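Local coordinates for peptidyl-prolyl cis-trans isomerase cyclophilin-type (PDB 3BO7), which probably catalyses the cis-trans isomerisation of peptide bonds preceding proline and so speeds protein folding, as a member of the cyclophilin family, at residues L9-T14 with L18-H23. Residues are numbered along the deposited sequence; the frame is centred on the assembly and turned at random.
Sequences LRIVTT and LNIELH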
loop_
_atom_site.group_PDB
_atom_site.type_symbol
_atom_site.label_atom_id
_atom_site.label_comp_id
_atom_site.label_asym_id
_atom_site.label_seq_id
_atom_site.Cartn_x
_atom_site.Cartn_y
_atom_site.Cartn_z
ATOM N N LEU A 9 -1.121 9.904 7.285
ATOM C CA LEU A 9 -0.613 10.360 5.996
ATOM C C LEU A 9 -1.702 10.462 4.940
ATOM O O LEU A 9 -2.720 9.774 5.017
ATOM C CB LEU A 9 0.545 9.473 5.494
ATOM C CG LEU A 9 0.388 7.982 5.153
ATOM C CD1 LEU A 9 -0.070 7.767 3.712
ATOM C CD2 LEU A 9 1.718 7.300 5.390
ATOM N N ARG A 10 -1.473 11.332 3.958
ATOM C CA ARG A 10 -2.337 11.425 2.787
ATOM C C ARG A 10 -1.573 11.067 1.509
ATOM O O ARG A 10 -0.512 11.633 1.218
ATOM C CB ARG A 10 -2.942 12.825 2.673
ATOM C CG ARG A 10 -3.959 12.981 1.554
ATOM C CD ARG A 10 -4.447 14.414 1.473
ATOM N NE ARG A 10 -5.305 14.724 2.608
ATOM C CZ ARG A 10 -5.506 15.941 3.103
ATOM N NH1 ARG A 10 -4.908 16.981 2.563
ATOM N NH2 ARG A 10 -6.316 16.108 4.143
ATOM N N ILE A 11 -2.112 10.111 0.763
ATOM C CA ILE A 11 -1.604 9.791 -0.570
ATOM C C ILE A 11 -2.406 10.619 -1.568
ATOM O O ILE A 11 -3.628 10.468 -1.652
ATOM C CB ILE A 11 -1.741 8.276 -0.898
ATOM C CG1 ILE A 11 -0.819 7.446 0.002
ATOM C CG2 ILE A 11 -1.430 8.004 -2.372
ATOM C CD1 ILE A 11 -0.946 5.915 -0.179
ATOM N N VAL A 12 -1.722 11.502 -2.297
ATOM C CA VAL A 12 -2.360 12.348 -3.299
ATOM C C VAL A 12 -2.101 11.751 -4.673
ATOM O O VAL A 12 -0.943 11.674 -5.113
ATOM C CB VAL A 12 -1.815 13.817 -3.275
ATOM C CG1 VAL A 12 -2.650 14.724 -4.190
ATOM C CG2 VAL A 12 -1.780 14.378 -1.872
ATOM N N THR A 13 -3.160 11.317 -5.356
ATOM C CA THR A 13 -2.984 10.773 -6.706
ATOM C C THR A 13 -3.652 11.638 -7.768
ATOM O O THR A 13 -4.401 12.570 -7.459
ATOM C CB THR A 13 -3.456 9.289 -6.857
ATOM O OG1 THR A 13 -4.886 9.229 -6.954
ATOM C CG2 THR A 13 -2.961 8.409 -5.695
ATOM N N THR A 14 -3.375 11.308 -9.024
ATOM C CA THR A 14 -3.968 11.992 -10.165
ATOM C C THR A 14 -5.468 11.715 -10.277
ATOM O O THR A 14 -6.141 12.292 -11.131
ATOM C CB THR A 14 -3.263 11.574 -11.482
ATOM O OG1 THR A 14 -3.347 10.152 -11.648
ATOM C CG2 THR A 14 -1.786 11.984 -11.463
ATOM N N LEU A 18 -6.203 9.808 -0.607
ATOM C CA LEU A 18 -6.572 8.883 0.459
ATOM C C LEU A 18 -5.929 9.274 1.775
ATOM O O LEU A 18 -4.720 9.506 1.834
ATOM C CB LEU A 18 -6.183 7.444 0.107
ATOM C CG LEU A 18 -6.808 6.774 -1.120
ATOM C CD1 LEU A 18 -6.143 5.437 -1.341
ATOM C CD2 LEU A 18 -8.296 6.588 -0.958
ATOM N N ASN A 19 -6.755 9.341 2.823
ATOM C CA ASN A 19 -6.284 9.575 4.184
ATOM C C ASN A 19 -6.075 8.250 4.898
ATOM O O ASN A 19 -6.967 7.390 4.927
ATOM C CB ASN A 19 -7.262 10.464 4.958
ATOM C CG ASN A 19 -7.201 11.925 4.525
ATOM O OD1 ASN A 19 -6.201 12.394 3.973
ATOM N ND2 ASN A 19 -8.273 12.654 4.788
ATOM N N ILE A 20 -4.892 8.086 5.469
ATOM C CA ILE A 20 -4.474 6.785 5.973
ATOM C C ILE A 20 -3.940 6.848 7.403
ATOM O O ILE A 20 -3.162 7.729 7.755
ATOM C CB ILE A 20 -3.446 6.118 4.991
ATOM C CG1 ILE A 20 -4.184 5.566 3.762
ATOM C CG2 ILE A 20 -2.626 5.026 5.687
ATOM C CD1 ILE A 20 -3.307 5.298 2.592
ATOM N N GLU A 21 -4.403 5.904 8.216
ATOM C CA GLU A 21 -3.844 5.646 9.528
ATOM C C GLU A 21 -2.926 4.433 9.460
ATOM O O GLU A 21 -3.310 3.381 8.945
ATOM C CB GLU A 21 -4.968 5.382 10.515
ATOM C CG GLU A 21 -4.510 4.951 11.891
ATOM C CD GLU A 21 -5.666 4.813 12.844
ATOM O OE1 GLU A 21 -6.512 3.913 12.645
ATOM O OE2 GLU A 21 -5.737 5.614 13.794
ATOM N N LEU A 22 -1.716 4.582 9.996
ATOM C CA LEU A 22 -0.777 3.476 10.078
ATOM C C LEU A 22 -0.753 2.857 11.476
ATOM O O LEU A 22 -0.590 3.564 12.463
ATOM C CB LEU A 22 0.623 3.951 9.688
ATOM C CG LEU A 22 0.880 4.413 8.253
ATOM C CD1 LEU A 22 2.345 4.734 8.133
ATOM C CD2 LEU A 22 0.497 3.368 7.225
ATOM N N HIS A 23 -0.898 1.535 11.550
ATOM C CA HIS A 23 -0.855 0.813 12.824
ATOM C C HIS A 23 0.572 0.519 13.301
ATOM O O HIS A 23 0.968 -0.639 13.440
ATOM C CB HIS A 23 -1.652 -0.487 12.739
ATOM C CG HIS A 23 -3.048 -0.307 12.243
ATOM N ND1 HIS A 23 -3.962 0.516 12.869
ATOM C CD2 HIS A 23 -3.696 -0.857 11.190
ATOM C CE1 HIS A 23 -5.109 0.471 12.216
ATOM N NE2 HIS A 23 -4.975 -0.356 11.195
#
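The guanidinium of Arg10 meets the amide of Asn19 edge-on: OD1 of Asn19 lies almost in the guanidinium plane, 2.8 Å from NE of Arg10, and accepts the N-H of that atom on a carbonyl lone pair. The bond is close to straight (165° at the hydrogen), although the two flat groups are turned 35° against each other. Arg10 reaches it by running extended through CG and CD and then bending at chi3 (-71°), which swings NE toward the amide oxygen of Asn19. Directly paired across the strands, in a non-hydrogen-bonded position, the two residues send their side chains up alongside each other from one face, and these add a cross-strand bond at a pair whose backbone groups are bonded outward, Arg10 to Ile170 and Asn19 to Val140.

Flanking it, the hydrogen-bonded pairs Leu9-Ile20 and Ile11-Leu18 each close a two-bond ring, with Ile20 N to Leu9 O at 2.8 Å and Leu18 N to Ile11 O at 2.9 Å. CA of Arg10 adds a CA-H...O contact to Leu18 O (3.2 Å). On the other face the side-chain contacts between the strands are apolar: CD2 of Leu9 meets CD1 of Leu22 at 3.8 Å, while the CD1 methyls of Ile11 and Ile20 touch at 3.7 Å. Helix 28-39 covers Leu9 and Leu22, and helix 143-149 covers Leu18.

In this beta hairpin of the cyclophilin barrel, chemistry divides by face: methyl groups pack on the buried side, whereas on the partly exposed side a directional bond probably sets which way the Asn19 amide is turned and ties Arg10 across the strands.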